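Local coordinates for protein possible thiamine biosynthesis enzyme (Candida albicans, PDB 2X7Q) that is of unknown function but has the two-lobed fold of periplasmic binding proteins and probably binds a small ligand, perhaps related to thiamine biosynthesis, at residues I71-A76 and S97-A102; W176-S181 and I190-Q195. The protein carries 1 engineered substitution. One frame throughout, in Å; residues are numbered along the deposited sequence.

Overall arrangement
From the N terminus, the chain first lays down strands 17-21, 46-50 and 69-73 of one lobe's sheet. Interaction 1 closes a loop there. It takes the chain from the end of strand 69-73, through helix 74-82 and strand 88-95, to segment 97-102, where the chain enters the second sheet. It therefore ties the two lobes together. Interaction 2 comes later, as the two are in series and neither nest nor cross. It closes a short loop from strand 173-177 over helix 178-186 to strand 190-197, all within the second lobe. Strand 100-106 joins the two interactions: it lies between 173-177 and 190-197 in the sheet. The interaction centres are about 14 Å apart.

Interaction 1 (I71-A76 and S97-A102); sequences IGLTEA and SPLLWA
Leu73 meets two side chains of segment 97-102, one with each methyl of its fork. Its CD2 packs against CD2 of Leu99 at 3.9 Å, and the two side chains cross at about a right angle. Its CD1 lies 4.0 Å from CZ2 of Trp101, at the edge of the indole and near the ring plane. With CG of Leu73 beside the backbone N (chi1 -60°), the fork points across the gap, CD2 to Leu99 and CD1 to Trp101. The backbones stay well apart, with CA of Leu73 8.9 Å from CA of Leu99, and side chains bridge the gap. Trp203 touches both leucines.

In this type II periplasmic binding protein fold, Leu73 ends a strand of one lobe's sheet and is the N-cap residue of helix 74-82. Trp101 is in strand 100-106 of the other sheet, and Leu99 stands two residues before it. The contact thus sits between the lobes, where relatives bind their ligands.

A polar link runs beside the apolar one. A water accepts from NE1 of Trp101 at 2.8 Å, in the indole plane. It donates to OE2 of Glu75, also at 2.8 Å. The other carboxylate oxygen of Glu75, OE1, is hydrogen-bonded to NE1 of Trp200. Glu75 lies in the first turn of the helix, where the helix end would probably favour its negative charge.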
ATOM      1  N   ILE A  71      -0.920  -1.496  -8.024  1.00 10.74           N
ATOM      2  CA  ILE A  71      -1.795  -1.358  -6.863  1.00 11.64           C
ATOM      3  C   ILE A  71      -0.950  -1.341  -5.591  1.00 10.04           C
ATOM      4  O   ILE A  71      -0.529  -2.394  -5.106  1.00  9.97           O
ATOM      5  CB  ILE A  71      -2.797  -2.527  -6.767  1.00 10.60           C
ATOM      6  CG1 ILE A  71      -3.422  -2.822  -8.133  1.00 13.24           C
ATOM      7  CG2 ILE A  71      -3.873  -2.231  -5.729  1.00 10.58           C
ATOM      8  CD1 ILE A  71      -4.703  -2.059  -8.404  1.00 13.69           C
ATOM      9  N   GLY A  72      -0.702  -0.152  -5.047  1.00 10.83           N
ATOM     10  CA  GLY A  72       0.165  -0.022  -3.889  1.00 10.43           C
ATOM     11  C   GLY A  72      -0.323   0.961  -2.843  1.00 10.50           C
ATOM     12  O   GLY A  72      -1.428   1.496  -2.943  1.00  9.36           O
ATOM     13  N   LEU A  73       0.506   1.198  -1.831  1.00  9.49           N
ATOM     14  CA  LEU A  73       0.144   2.094  -0.738  1.00 10.17           C
ATOM     15  C   LEU A  73       0.028   3.543  -1.207  1.00 10.61           C
ATOM     16  O   LEU A  73       0.792   3.995  -2.059  1.00 10.82           O
ATOM     17  CB  LEU A  73       1.149   1.981   0.413  1.00 10.95           C
ATOM     18  CG  LEU A  73       1.286   0.594   1.046  1.00 11.74           C
ATOM     19  CD1 LEU A  73       2.365   0.589   2.120  1.00 12.25           C
ATOM     20  CD2 LEU A  73      -0.044   0.126   1.619  1.00 11.17           C
ATOM     21  N   THR A  74      -0.935   4.263  -0.640  1.00 10.38           N
ATOM     22  CA  THR A  74      -1.213   5.638  -1.033  1.00  9.92           C
ATOM     23  C   THR A  74      -0.015   6.566  -0.854  1.00 10.06           C
ATOM     24  O   THR A  74       0.385   7.247  -1.795  1.00  9.20           O
ATOM     25  CB  THR A  74      -2.414   6.209  -0.253  1.00 10.06           C
ATOM     26  OG1 THR A  74      -3.575   5.404  -0.497  1.00  8.61           O
ATOM     27  CG2 THR A  74      -2.699   7.640  -0.677  1.00 10.39           C
ATOM     28  N   GLU A  75       0.557   6.591   0.346  1.00  9.95           N
ATOM     29  CA  GLU A  75       1.644   7.519   0.649  1.00 11.20           C
ATOM     30  C   GLU A  75       2.835   7.338  -0.288  1.00 10.55           C
ATOM     31  O   GLU A  75       3.534   8.298  -0.601  1.00 11.18           O
ATOM     32  CB  GLU A  75       2.089   7.397   2.111  1.00 11.27           C
ATOM     33  CG  GLU A  75       2.830   6.112   2.455  1.00 12.12           C
ATOM     34  CD  GLU A  75       1.897   4.974   2.810  1.00 13.19           C
ATOM     35  OE1 GLU A  75       0.667   5.170   2.743  1.00 13.29           O
ATOM     36  OE2 GLU A  75       2.395   3.885   3.160  1.00 12.52           O
ATOM     37  N   ALA A  76       3.056   6.106  -0.735  1.00 10.74           N
ATOM     38  CA  ALA A  76       4.170   5.800  -1.625  1.00 11.26           C
ATOM     39  C   ALA A  76       4.068   6.587  -2.929  1.00 11.65           C
ATOM     40  O   ALA A  76       5.052   7.157  -3.400  1.00 10.87           O
ATOM     41  CB  ALA A  76       4.222   4.306  -1.910  1.00 11.07           C
ATOM     42  N   SER A  97     -10.514   2.055   3.736  1.00 10.25           N
ATOM     43  CA  SER A  97     -10.135   2.000   5.145  1.00 11.00           C
ATOM     44  C   SER A  97      -8.636   2.246   5.332  1.00 10.84           C
ATOM     45  O   SER A  97      -7.838   1.954   4.443  1.00  9.56           O
ATOM     46  CB  SER A  97     -10.538   0.655   5.753  1.00 12.14           C
ATOM     47  OG  SER A  97     -10.061  -0.422   4.967  1.00 10.66           O
ATOM     48  N   PRO A  98      -8.252   2.791   6.495  1.00 13.01           N
ATOM     49  CA  PRO A  98      -6.848   3.103   6.792  1.00 11.87           C
ATOM     50  C   PRO A  98      -6.032   1.857   7.107  1.00 12.38           C
ATOM     51  O   PRO A  98      -6.598   0.871   7.577  1.00 12.56           O
ATOM     52  CB  PRO A  98      -6.948   3.980   8.039  1.00 12.73           C
ATOM     53  CG  PRO A  98      -8.191   3.532   8.711  1.00 13.37           C
ATOM     54  CD  PRO A  98      -9.149   3.182   7.596  1.00 12.79           C
ATOM     55  N   LEU A  99      -4.726   1.908   6.854  1.00 12.05           N
ATOM     56  CA  LEU A  99      -3.839   0.782   7.134  1.00 11.23           C
ATOM     57  C   LEU A  99      -3.386   0.790   8.595  1.00 10.65           C
ATOM     58  O   LEU A  99      -3.012   1.834   9.128  1.00 11.02           O
ATOM     59  CB  LEU A  99      -2.617   0.820   6.212  1.00 13.04           C
ATOM     60  CG  LEU A  99      -1.832  -0.485   6.055  1.00 13.06           C
ATOM     61  CD1 LEU A  99      -2.617  -1.467   5.209  1.00 12.33           C
ATOM     62  CD2 LEU A  99      -0.460  -0.233   5.443  1.00 13.90           C
ATOM     63  N   LEU A 100      -3.422  -0.374   9.239  1.00 11.20           N
ATOM     64  CA  LEU A 100      -3.001  -0.490  10.632  1.00 11.49           C
ATOM     65  C   LEU A 100      -1.560  -0.981  10.745  1.00 10.48           C
ATOM     66  O   LEU A 100      -1.274  -2.158  10.512  1.00  9.91           O
ATOM     67  CB  LEU A 100      -3.937  -1.421  11.406  1.00 12.33           C
ATOM     68  CG  LEU A 100      -3.607  -1.648  12.883  1.00 11.85           C
ATOM     69  CD1 LEU A 100      -3.542  -0.325  13.631  1.00 11.75           C
ATOM     70  CD2 LEU A 100      -4.622  -2.580  13.528  1.00 13.78           C
ATOM     71  N   TRP A 101      -0.660  -0.070  11.104  1.00  9.42           N
ATOM     72  CA  TRP A 101       0.751  -0.402  11.262  1.00  9.74           C
ATOM     73  C   TRP A 101       1.063  -0.843  12.688  1.00  9.95           C
ATOM     74  O   TRP A 101       0.625  -0.217  13.650  1.00 10.71           O
ATOM     75  CB  TRP A 101       1.630   0.790  10.881  1.00  9.43           C
ATOM     76  CG  TRP A 101       1.700   1.032   9.404  1.00 10.18           C
ATOM     77  CD1 TRP A 101       0.863   1.811   8.658  1.00  9.98           C
ATOM     78  CD2 TRP A 101       2.663   0.494   8.491  1.00  9.62           C
ATOM     79  NE1 TRP A 101       1.246   1.789   7.338  1.00 10.16           N
ATOM     80  CE2 TRP A 101       2.351   0.983   7.210  1.00 10.09           C
ATOM     81  CE3 TRP A 101       3.763  -0.361   8.634  1.00  9.91           C
ATOM     82  CZ2 TRP A 101       3.094   0.655   6.079  1.00  9.95           C
ATOM     83  CZ3 TRP A 101       4.500  -0.688   7.511  1.00 10.23           C
ATOM     84  CH2 TRP A 101       4.164  -0.182   6.252  1.00 10.88           C
ATOM     85  N   ALA A 102       1.823  -1.925  12.816  1.00  8.90           N
ATOM     86  CA  ALA A 102       2.199  -2.445  14.124  1.00  8.92           C
ATOM     87  C   ALA A 102       3.700  -2.276  14.361  1.00  9.16           C
ATOM     88  O   ALA A 102       4.521  -2.625  13.507  1.00  9.40           O
ATOM     89  CB  ALA A 102       1.801  -3.908  14.247  1.00  9.43           C
TER
HETATM   90  O   HOH W   1       0.490   2.733   4.793  1.00 12.46           O

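Interaction 2 (W176-S181 and I190-Q195); sequences WEYFTS and IKQIDQ
Tyr178 reaches from the start of helix 178-186 toward Gln192 and Gln195 on strand 190-197. From CB the ring runs out with CG anti to the backbone N (chi1 173°). One edge, at CD2 of Tyr178, sits 3.6 Å above the plane of the Phe179 ring, over its centre. The other edge faces the strand. There CD1 and CE1 of Tyr178 lie 3.4 and 3.3 Å from NE2 of Gln195. The Gln195 amide comes in obliquely, its plane turned 65° from the ring. The amide end of Gln192 also reaches the CE1 side, but at the ring edge and near its plane; the two planes are 72° apart. Farther out, CZ of Tyr178 is 4.0 Å from NE2 of Gln195.

These residues belong to a beta-alpha-beta crossover. Strand 173-177 leads through helix 178-186 into the parallel strand 190-197, with antiparallel strand 100-106 between them in the sheet. Glu177 is the helix N-cap. Its OE2 accepts from N of Phe179 at 2.8 Å, the donor lying above the carboxylate plane. Its OE1 takes OG1 of Thr180 at 2.6 Å on the anti lone pair, and a weak bond from the N of Thr180. Thr180 OG1 is also hydrogen-bonded to Tyr250. One turn into the helix, O of Ser181 lies 4.1 Å from CD1 of Ile190.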
ATOM      1  N   TRP A 176       5.342  -2.818  10.566  1.00  9.90           N
ATOM      2  CA  TRP A 176       4.806  -3.693   9.532  1.00  9.93           C
ATOM      3  C   TRP A 176       3.304  -3.860   9.722  1.00  9.16           C
ATOM      4  O   TRP A 176       2.789  -3.681  10.825  1.00  9.67           O
ATOM      5  CB  TRP A 176       5.506  -5.053   9.586  1.00 10.26           C
ATOM      6  CG  TRP A 176       5.642  -5.719   8.252  1.00 10.10           C
ATOM      7  CD1 TRP A 176       4.927  -6.784   7.788  1.00 11.59           C
ATOM      8  CD2 TRP A 176       6.554  -5.361   7.203  1.00 10.98           C
ATOM      9  NE1 TRP A 176       5.339  -7.114   6.519  1.00 12.06           N
ATOM     10  CE2 TRP A 176       6.331  -6.257   6.139  1.00 11.54           C
ATOM     11  CE3 TRP A 176       7.532  -4.372   7.067  1.00 10.71           C
ATOM     12  CZ2 TRP A 176       7.059  -6.189   4.949  1.00 12.06           C
ATOM     13  CZ3 TRP A 176       8.250  -4.310   5.885  1.00 12.12           C
ATOM     14  CH2 TRP A 176       8.010  -5.212   4.842  1.00 11.57           C
ATOM     15  N   GLU A 177       2.602  -4.195   8.644  1.00  9.17           N
ATOM     16  CA  GLU A 177       1.156  -4.371   8.708  1.00 10.11           C
ATOM     17  C   GLU A 177       0.791  -5.338   9.833  1.00 10.41           C
ATOM     18  O   GLU A 177       1.408  -6.393   9.979  1.00  9.00           O
ATOM     19  CB  GLU A 177       0.613  -4.861   7.363  1.00 11.20           C
ATOM     20  CG  GLU A 177      -0.901  -4.783   7.236  1.00 12.09           C
ATOM     21  CD  GLU A 177      -1.605  -5.917   7.955  1.00 11.86           C
ATOM     22  OE1 GLU A 177      -1.278  -7.091   7.678  1.00 12.49           O
ATOM     23  OE2 GLU A 177      -2.482  -5.634   8.797  1.00 13.01           O
ATOM     24  N   TYR A 178      -0.206  -4.964  10.628  1.00 10.41           N
ATOM     25  CA  TYR A 178      -0.565  -5.716  11.830  1.00 10.62           C
ATOM     26  C   TYR A 178      -0.849  -7.194  11.582  1.00 10.31           C
ATOM     27  O   TYR A 178      -0.148  -8.058  12.106  1.00 10.03           O
ATOM     28  CB  TYR A 178      -1.763  -5.071  12.536  1.00  9.85           C
ATOM     29  CG  TYR A 178      -2.298  -5.894  13.687  1.00 11.01           C
ATOM     30  CD1 TYR A 178      -1.584  -6.011  14.874  1.00 11.21           C
ATOM     31  CD2 TYR A 178      -3.518  -6.552  13.588  1.00 10.63           C
ATOM     32  CE1 TYR A 178      -2.066  -6.763  15.926  1.00 10.83           C
ATOM     33  CE2 TYR A 178      -4.008  -7.307  14.637  1.00 11.89           C
ATOM     34  CZ  TYR A 178      -3.277  -7.410  15.803  1.00 11.36           C
ATOM     35  OH  TYR A 178      -3.760  -8.161  16.853  1.00 12.66           O
ATOM     36  N   PHE A 179      -1.885  -7.482  10.801  1.00 11.18           N
ATOM     37  CA  PHE A 179      -2.316  -8.862  10.593  1.00 11.52           C
ATOM     38  C   PHE A 179      -1.238  -9.727   9.951  1.00 11.27           C
ATOM     39  O   PHE A 179      -1.275 -10.952  10.053  1.00 11.73           O
ATOM     40  CB  PHE A 179      -3.608  -8.914   9.777  1.00 11.29           C
ATOM     41  CG  PHE A 179      -4.810  -8.400  10.517  1.00 10.96           C
ATOM     42  CD1 PHE A 179      -5.489  -9.214  11.409  1.00 11.22           C
ATOM     43  CD2 PHE A 179      -5.257  -7.104  10.326  1.00 10.30           C
ATOM     44  CE1 PHE A 179      -6.593  -8.742  12.094  1.00 11.89           C
ATOM     45  CE2 PHE A 179      -6.359  -6.625  11.008  1.00 12.25           C
ATOM     46  CZ  PHE A 179      -7.029  -7.446  11.893  1.00 13.02           C
ATOM     47  N   THR A 180      -0.280  -9.086   9.291  1.00 10.80           N
ATOM     48  CA  THR A 180       0.840  -9.800   8.695  1.00 11.75           C
ATOM     49  C   THR A 180       1.870 -10.145   9.767  1.00 11.86           C
ATOM     50  O   THR A 180       2.603 -11.126   9.650  1.00 11.17           O
ATOM     51  CB  THR A 180       1.509  -8.967   7.580  1.00 11.57           C
ATOM     52  OG1 THR A 180       0.543  -8.657   6.567  1.00 12.72           O
ATOM     53  CG2 THR A 180       2.662  -9.733   6.954  1.00 12.49           C
ATOM     54  N   SER A 181       1.906  -9.332  10.818  1.00 11.17           N
ATOM     55  CA  SER A 181       2.852  -9.514  11.913  1.00 10.93           C
ATOM     56  C   SER A 181       2.237 -10.317  13.054  1.00 12.49           C
ATOM     57  O   SER A 181       2.948 -10.814  13.927  1.00 12.28           O
ATOM     58  CB  SER A 181       3.312  -8.155  12.443  1.00 10.92           C
ATOM     59  OG  SER A 181       3.838  -7.340  11.409  1.00 10.66           O
ATOM     60  N   ILE A 190       8.397 -12.185  17.914  1.00 11.93           N
ATOM     61  CA  ILE A 190       8.526 -10.748  18.116  1.00 11.55           C
ATOM     62  C   ILE A 190       7.524 -10.262  19.159  1.00 12.09           C
ATOM     63  O   ILE A 190       6.765 -11.052  19.723  1.00 11.83           O
ATOM     64  CB  ILE A 190       8.338  -9.963  16.806  1.00 11.90           C
ATOM     65  CG1 ILE A 190       7.002 -10.319  16.153  1.00 11.60           C
ATOM     66  CG2 ILE A 190       9.489 -10.234  15.852  1.00 11.70           C
ATOM     67  CD1 ILE A 190       6.760  -9.614  14.835  1.00 11.92           C
ATOM     68  N   LYS A 191       7.523  -8.957  19.412  1.00 12.02           N
ATOM     69  CA  LYS A 191       6.716  -8.388  20.484  1.00 10.73           C
ATOM     70  C   LYS A 191       6.204  -6.997  20.130  1.00 10.49           C
ATOM     71  O   LYS A 191       6.988  -6.098  19.827  1.00  9.61           O
ATOM     72  CB  LYS A 191       7.534  -8.340  21.774  1.00 12.55           C
ATOM     73  CG  LYS A 191       6.881  -7.597  22.918  0.73 13.14           C
ATOM     74  CD  LYS A 191       7.739  -7.709  24.169  0.62 14.30           C
ATOM     75  CE  LYS A 191       9.207  -7.480  23.846  0.06 14.55           C
ATOM     76  NZ  LYS A 191      10.089  -7.706  25.019  1.00 18.70           N
ATOM     77  N   GLN A 192       4.886  -6.828  20.170  1.00 10.47           N
ATOM     78  CA  GLN A 192       4.269  -5.548  19.836  1.00  9.67           C
ATOM     79  C   GLN A 192       4.401  -4.549  20.978  1.00 11.61           C
ATOM     80  O   GLN A 192       4.174  -4.886  22.140  1.00 10.88           O
ATOM     81  CB  GLN A 192       2.792  -5.735  19.482  1.00 10.76           C
ATOM     82  CG  GLN A 192       2.045  -4.433  19.242  1.00  9.99           C
ATOM     83  CD  GLN A 192       0.575  -4.647  18.955  1.00 11.74           C
ATOM     84  OE1 GLN A 192      -0.286  -4.009  19.559  1.00 12.39           O
ATOM     85  NE2 GLN A 192       0.279  -5.548  18.029  1.00 10.83           N
ATOM     86  N   ILE A 193       4.763  -3.316  20.637  1.00 10.31           N
ATOM     87  CA  ILE A 193       4.907  -2.262  21.631  1.00 10.95           C
ATOM     88  C   ILE A 193       4.008  -1.070  21.318  1.00 11.04           C
ATOM     89  O   ILE A 193       3.824  -0.187  22.155  1.00 12.01           O
ATOM     90  CB  ILE A 193       6.368  -1.778  21.738  1.00 11.14           C
ATOM     91  CG1 ILE A 193       6.843  -1.194  20.406  1.00 10.34           C
ATOM     92  CG2 ILE A 193       7.272  -2.914  22.181  1.00 11.25           C
ATOM     93  CD1 ILE A 193       8.266  -0.669  20.447  1.00 11.05           C
ATOM     94  N   ASP A 194       3.442  -1.054  20.113  1.00 10.92           N
ATOM     95  CA  ASP A 194       2.580   0.047  19.694  1.00 10.76           C
ATOM     96  C   ASP A 194       1.913  -0.228  18.344  1.00 11.26           C
ATOM     97  O   ASP A 194       2.341  -1.104  17.592  1.00 10.52           O
ATOM     98  CB  ASP A 194       3.391   1.343  19.622  1.00 12.18           C
ATOM     99  CG  ASP A 194       2.526   2.581  19.725  1.00 14.05           C
ATOM    100  OD1 ASP A 194       1.298   2.446  19.908  1.00 14.20           O
ATOM    101  OD2 ASP A 194       3.080   3.696  19.626  1.00 14.92           O
ATOM    102  N   GLN A 195       0.856   0.526  18.052  1.00 11.00           N
ATOM    103  CA  GLN A 195       0.174   0.457  16.763  1.00 12.22           C
ATOM    104  C   GLN A 195      -0.102   1.870  16.269  1.00 12.39           C
ATOM    105  O   GLN A 195       0.059   2.831  17.018  1.00 12.57           O
ATOM    106  CB  GLN A 195      -1.139  -0.319  16.882  1.00 11.47           C
ATOM    107  CG  GLN A 195      -0.976  -1.796  17.199  1.00 11.73           C
ATOM    108  CD  GLN A 195      -2.307  -2.527  17.258  1.00 11.86           C
ATOM    109  OE1 GLN A 195      -3.371  -1.910  17.210  1.00 10.86           O
ATOM    110  NE2 GLN A 195      -2.252  -3.850  17.364  1.00 11.70           N
TER